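Local coordinates for phosphoribosylaminoimidazole-succinocarboxamide synthase (Ehrlichia chaffeensis str. Arkansas, PDB 3KRE), which catalyses the ATP-dependent joining of L-aspartate to a carboxylated aminoimidazole ribonucleotide, giving SAICAR in de novo purine biosynthesis, at residues 115-120 / 191-196. Sequence-based numbering, arbitrary orientation.
With EDO (1,2-ethanediol), chain G.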
loop_
_atom_site.group_PDB
_atom_site.type_symbol
_atom_site.label_atom_id
_atom_site.label_comp_id
_atom_site.label_asym_id
_atom_site.label_seq_id
_atom_site.Cartn_x
_atom_site.Cartn_y
_atom_site.Cartn_z
ATOM N N ARG A 115 6.103 10.239 0.975
ATOM C CA ARG A 115 7.540 10.049 1.293
ATOM C C ARG A 115 7.958 10.859 2.516
ATOM O O ARG A 115 7.758 12.100 2.567
ATOM C CB ARG A 115 8.398 10.468 0.098
ATOM C CG ARG A 115 7.985 9.881 -1.259
ATOM C CD ARG A 115 8.957 10.246 -2.342
ATOM N NE ARG A 115 8.531 9.722 -3.634
ATOM C CZ ARG A 115 8.794 8.497 -4.089
ATOM N NH1 ARG A 115 9.510 7.647 -3.383
ATOM N NH2 ARG A 115 8.368 8.144 -5.282
ATOM N N ASN A 116 8.570 10.159 3.481
ATOM C CA ASN A 116 9.165 10.759 4.660
ATOM C C ASN A 116 10.671 10.944 4.536
ATOM O O ASN A 116 11.210 11.930 5.011
ATOM C CB ASN A 116 8.810 9.956 5.907
ATOM C CG ASN A 116 7.322 9.970 6.181
ATOM O OD1 ASN A 116 6.720 11.030 6.210
ATOM N ND2 ASN A 116 6.728 8.803 6.355
ATOM N N LEU A 117 11.335 9.964 3.953
ATOM C CA LEU A 117 12.732 10.057 3.566
ATOM C C LEU A 117 12.836 9.770 2.072
ATOM O O LEU A 117 11.956 9.163 1.478
ATOM C CB LEU A 117 13.579 9.047 4.324
ATOM C CG LEU A 117 13.358 8.808 5.824
ATOM C CD1 LEU A 117 14.391 7.711 6.279
ATOM C CD2 LEU A 117 13.499 10.076 6.645
ATOM N N ALA A 118 13.935 10.205 1.473
ATOM C CA ALA A 118 14.224 9.903 0.082
ATOM C C ALA A 118 14.566 8.434 -0.082
ATOM O O ALA A 118 15.368 7.899 0.677
ATOM C CB ALA A 118 15.415 10.711 -0.402
ATOM N N ALA A 119 13.970 7.800 -1.085
ATOM C CA ALA A 119 14.307 6.418 -1.411
ATOM C C ALA A 119 13.910 6.128 -2.844
ATOM O O ALA A 119 13.290 6.963 -3.515
ATOM C CB ALA A 119 13.638 5.449 -0.420
ATOM N N GLY A 120 14.291 4.951 -3.337
ATOM C CA GLY A 120 13.811 4.478 -4.629
ATOM C C GLY A 120 14.136 5.403 -5.791
ATOM O O GLY A 120 15.237 5.930 -5.891
ATOM N N GLY A 191 9.766 0.191 16.668
ATOM C CA GLY A 191 11.165 0.314 16.249
ATOM C C GLY A 191 11.444 0.269 14.751
ATOM O O GLY A 191 12.540 -0.134 14.322
ATOM N N ILE A 192 10.463 0.734 13.972
ATOM C CA ILE A 192 10.503 0.735 12.522
ATOM C C ILE A 192 10.203 2.133 12.008
ATOM O O ILE A 192 9.283 2.800 12.499
ATOM C CB ILE A 192 9.419 -0.220 11.956
ATOM C CG1 ILE A 192 9.771 -1.686 12.315
ATOM C CG2 ILE A 192 9.288 -0.003 10.432
ATOM C CD1 ILE A 192 8.729 -2.822 11.903
ATOM N N LYS A 193 10.994 2.579 11.030
ATOM C CA LYS A 193 10.787 3.867 10.377
ATOM C C LYS A 193 9.994 3.651 9.110
ATOM O O LYS A 193 10.407 2.868 8.253
ATOM C CB LYS A 193 12.128 4.513 10.012
ATOM C CG LYS A 193 12.051 5.859 9.316
ATOM C CD LYS A 193 11.204 6.884 10.119
ATOM C CE LYS A 193 11.109 8.228 9.384
ATOM N NZ LYS A 193 10.287 9.257 10.145
ATOM N N LEU A 194 8.869 4.360 8.984
ATOM C CA LEU A 194 8.098 4.347 7.753
ATOM C C LEU A 194 8.724 5.340 6.801
ATOM O O LEU A 194 8.588 6.552 6.978
ATOM C CB LEU A 194 6.655 4.767 8.012
ATOM C CG LEU A 194 5.692 4.783 6.840
ATOM C CD1 LEU A 194 5.605 3.399 6.167
ATOM C CD2 LEU A 194 4.282 5.238 7.325
ATOM N N VAL A 195 9.467 4.817 5.839
ATOM C CA VAL A 195 10.253 5.634 4.921
ATOM C C VAL A 195 9.341 6.299 3.879
ATOM O O VAL A 195 9.374 7.502 3.653
ATOM C CB VAL A 195 11.357 4.745 4.282
ATOM C CG1 VAL A 195 12.048 5.441 3.093
ATOM C CG2 VAL A 195 12.372 4.283 5.362
ATOM N N ASP A 196 8.515 5.484 3.237
ATOM C CA ASP A 196 7.546 5.952 2.288
ATOM C C ASP A 196 6.514 4.846 2.131
ATOM O O ASP A 196 6.713 3.757 2.656
ATOM C CB ASP A 196 8.168 6.348 0.934
ATOM C CG ASP A 196 8.861 5.185 0.177
ATOM O OD1 ASP A 196 8.358 4.059 0.155
ATOM O OD2 ASP A 196 9.916 5.419 -0.463
HETATM C C1 EDO G . 6.178 2.835 -1.910
HETATM O O1 EDO G . 7.527 2.593 -1.572
HETATM C C2 EDO G . 6.112 2.935 -3.423
HETATM O O2 EDO G . 6.655 4.199 -3.760
HETATM O O HOH W 1 10.829 7.844 -0.781
#
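The guanidinium of Arg115 and the carboxylate of Asp196 have planes 89° apart, and Asp196 OD2 approaches the guanidinium obliquely, making a long salt bridge of 3.7 Å to Arg115 NH1. Water 1 bridges the two groups: it sits at the guanidinium edge, in plane, accepts from Arg115 NH1 (2.9 Å) and donates to Asp196 OD2 (2.6 Å) and to Leu117 O. Arg115 is held more strongly by a salt bridge from NE to Glu140, and Asp196 OD2 also pairs with Arg224 NH1. The amide of Asn116 sends ND2 to Leu194 O at 3.0 Å, with the donor 39° above the carbonyl plane; ND2 also bonds Asn180 OD1 of helix 166-189. In the large antiparallel sheet of this SAICAR synthetase, strand 110-115 ends beside strand 192-204: Arg115 and Asp196 form a non-hydrogen-bonded pair, their side chains on the same face, and the chain then turns a corner at Asn116. Val195 O grips that corner with two bonds, from Asn116 N (2.8 Å) nearly along the C=O axis and from Leu117 N (3.2 Å) on a lone pair. Val195 splits its branches between two residues beyond the turn: CG1, anti to the backbone N (chi1 168°), meets Ala119 CB at 3.9 Å, while CG2 meets Leu117 CD1 at 4.1 Å, the Leu117 and Val195 side chains crossing at about a right angle. Leu117 CD2 rests against the aliphatic CE of Lys193.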